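Local coordinates for TENA/THI-4 protein (Shewanella denitrificans OS217, PDB 3DDE) that is of unknown function but adopts an all-helical heme oxygenase-like fold and may be an iron-containing oxidoreductase, at residues A[57-62]-A[131-136]. Residues are numbered along the deposited sequence; the frame is centred on the assembly and turned at random.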
loop_
_atom_site.group_PDB
_atom_site.type_symbol
_atom_site.label_atom_id
_atom_site.label_comp_id
_atom_site.label_asym_id
_atom_site.label_seq_id
_atom_site.Cartn_x
_atom_site.Cartn_y
_atom_site.Cartn_z
ATOM N N LYS A 57 -12.226 5.748 -4.076
ATOM C CA LYS A 57 -10.874 5.393 -3.655
ATOM C C LYS A 57 -10.447 4.014 -4.128
ATOM O O LYS A 57 -9.381 3.892 -4.716
ATOM C CB LYS A 57 -10.767 5.471 -2.151
ATOM C CG LYS A 57 -10.949 6.863 -1.616
ATOM C CD LYS A 57 -10.743 6.875 -0.121
ATOM C CE LYS A 57 -10.851 8.270 0.392
ATOM N NZ LYS A 57 -10.299 8.376 1.758
ATOM N N ASN A 58 -11.267 2.987 -3.904
ATOM C CA ASN A 58 -10.890 1.668 -4.366
ATOM C C ASN A 58 -10.921 1.527 -5.911
ATOM O O ASN A 58 -10.161 0.729 -6.473
ATOM C CB ASN A 58 -11.583 0.521 -3.573
ATOM C CG ASN A 58 -13.111 0.511 -3.674
ATOM O OD1 ASN A 58 -13.716 0.614 -4.759
ATOM N ND2 ASN A 58 -13.734 0.304 -2.536
ATOM N N GLN A 59 -11.751 2.331 -6.591
ATOM C CA GLN A 59 -11.753 2.368 -8.050
ATOM C C GLN A 59 -10.429 2.969 -8.558
ATOM O O GLN A 59 -9.809 2.436 -9.484
ATOM C CB GLN A 59 -12.942 3.183 -8.575
ATOM C CG GLN A 59 -13.009 3.346 -10.086
ATOM C CD GLN A 59 -13.015 2.016 -10.830
ATOM O OE1 GLN A 59 -14.080 1.478 -11.150
ATOM N NE2 GLN A 59 -11.827 1.451 -11.058
ATOM N N ALA A 60 -9.998 4.072 -7.959
ATOM C CA ALA A 60 -8.732 4.692 -8.341
ATOM C C ALA A 60 -7.558 3.735 -8.069
ATOM O O ALA A 60 -6.574 3.723 -8.799
ATOM C CB ALA A 60 -8.525 6.053 -7.611
ATOM N N LEU A 61 -7.688 2.907 -7.039
ATOM C CA LEU A 61 -6.630 1.966 -6.662
ATOM C C LEU A 61 -6.312 0.920 -7.748
ATOM O O LEU A 61 -5.148 0.533 -7.919
ATOM C CB LEU A 61 -6.991 1.306 -5.327
ATOM C CG LEU A 61 -5.920 0.545 -4.550
ATOM C CD1 LEU A 61 -4.651 1.392 -4.323
ATOM C CD2 LEU A 61 -6.528 0.081 -3.227
ATOM N N VAL A 62 -7.332 0.467 -8.482
ATOM C CA VAL A 62 -7.117 -0.463 -9.597
ATOM C C VAL A 62 -6.088 0.133 -10.583
ATOM O O VAL A 62 -5.197 -0.576 -11.082
ATOM C CB VAL A 62 -8.431 -0.744 -10.384
ATOM C CG1 VAL A 62 -8.171 -1.707 -11.581
ATOM C CG2 VAL A 62 -9.562 -1.265 -9.455
ATOM N N VAL A 131 -8.879 -6.566 -13.832
ATOM C CA VAL A 131 -10.180 -6.491 -14.469
ATOM C C VAL A 131 -11.356 -6.749 -13.515
ATOM O O VAL A 131 -12.455 -6.239 -13.713
ATOM C CB VAL A 131 -10.229 -7.574 -15.585
ATOM C CG1 VAL A 131 -11.613 -8.114 -15.773
ATOM C CG2 VAL A 131 -9.613 -7.049 -16.876
ATOM N N GLN A 132 -11.089 -7.509 -12.464
ATOM C CA GLN A 132 -12.126 -8.055 -11.595
ATOM C C GLN A 132 -13.107 -7.105 -10.904
ATOM O O GLN A 132 -14.249 -7.492 -10.688
ATOM C CB GLN A 132 -11.480 -9.005 -10.582
ATOM C CG GLN A 132 -10.643 -8.323 -9.514
ATOM C CD GLN A 132 -9.880 -9.312 -8.660
ATOM O OE1 GLN A 132 -10.104 -10.500 -8.742
ATOM N NE2 GLN A 132 -8.975 -8.818 -7.845
ATOM N N ARG A 133 -12.693 -5.882 -10.571
ATOM C CA ARG A 133 -13.591 -4.939 -9.916
ATOM C C ARG A 133 -14.778 -4.560 -10.827
ATOM O O ARG A 133 -15.829 -4.155 -10.333
ATOM C CB ARG A 133 -12.843 -3.679 -9.471
ATOM C CG ARG A 133 -13.630 -2.814 -8.507
ATOM C CD ARG A 133 -13.088 -1.406 -8.421
ATOM N NE ARG A 133 -13.884 -0.600 -7.493
ATOM C CZ ARG A 133 -15.040 -0.018 -7.787
ATOM N NH1 ARG A 133 -15.603 -0.161 -8.987
ATOM N NH2 ARG A 133 -15.669 0.680 -6.857
ATOM N N LEU A 134 -14.613 -4.688 -12.147
ATOM C CA LEU A 134 -15.695 -4.434 -13.094
ATOM C C LEU A 134 -16.930 -5.305 -12.800
ATOM O O LEU A 134 -18.047 -4.935 -13.171
ATOM C CB LEU A 134 -15.221 -4.651 -14.531
ATOM C CG LEU A 134 -14.211 -3.674 -15.140
ATOM C CD1 LEU A 134 -13.728 -4.186 -16.491
ATOM C CD2 LEU A 134 -14.818 -2.261 -15.276
ATOM N N GLY A 135 -16.725 -6.446 -12.143
ATOM C CA GLY A 135 -17.822 -7.347 -11.741
ATOM C C GLY A 135 -18.747 -6.707 -10.713
ATOM O O GLY A 135 -19.956 -6.891 -10.747
ATOM N N TYR A 136 -18.161 -5.964 -9.789
ATOM C CA TYR A 136 -18.920 -5.216 -8.790
ATOM C C TYR A 136 -19.771 -4.181 -9.509
ATOM O O TYR A 136 -20.987 -4.098 -9.297
ATOM C CB TYR A 136 -17.962 -4.535 -7.800
ATOM C CG TYR A 136 -18.585 -3.556 -6.815
ATOM C CD1 TYR A 136 -19.755 -3.864 -6.125
ATOM C CD2 TYR A 136 -17.958 -2.346 -6.533
ATOM C CE1 TYR A 136 -20.296 -2.984 -5.204
ATOM C CE2 TYR A 136 -18.479 -1.468 -5.616
ATOM C CZ TYR A 136 -19.653 -1.789 -4.951
ATOM O OH TYR A 136 -20.168 -0.899 -4.039
HETATM O O HOH W 1 -14.768 -0.992 -11.672
#
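Arg133 reaches across to helix 55-65 and presents one edge of its guanidinium to the side-chain amide of Asn58. Two hydrogen bonds form side-on, both to a single atom. Arg133 NH2 lies 2.9 Å from Asn58 OD1, nearly in line with the C=O bond. Arg133 NE lies 3.0 Å from the same Asn58 OD1, tilted out of the carbonyl plane. Asn58 OD1 sits in the guanidinium plane, which fixes the rotation of that group. Asparagine suits the place because its short chain, with CG between the backbone N and the carbonyl carbon (chi1 62°), brings a neutral acceptor to the arginine.

A second polar link runs through water. The water oxygen lies 2.6 Å from Gln59 OE1, to which the water donates. It accepts from Arg133 NH1, with the water oxygen 2.9 Å from that nitrogen, bridging two groups whose direct approach has too poor an angle for a bond. Glutamine is long enough to bend at chi2 (56°) and bring its amide to that water.

Van der Waals packing completes the contact. Gln59 CB rests 3.9 Å above the plane of the Arg133 guanidinium, over its centre, while Tyr136 CD2 lies over the opposite face, nearer its rim. Val62, a compact branched residue, sets CG2 3.7 Å from Arg133 CD, beside the extended aliphatic chain. With an alanine here in place of the arginine, Asn58 OD1 would probably lose both donors described, the water its NH1 partner, and a gap would be likely between Gln59 and Tyr136.

This buried polar junction within the heme oxygenase-like helical bundle joins helix 55-65 to segment 131-136, which leads into helix 134-141. Helix 112-126 borders it through Leu121 and Ser125, helix 71-84 packs on Gln59 and Val62, and helices 166-189 and 193-223 back segment 131-136.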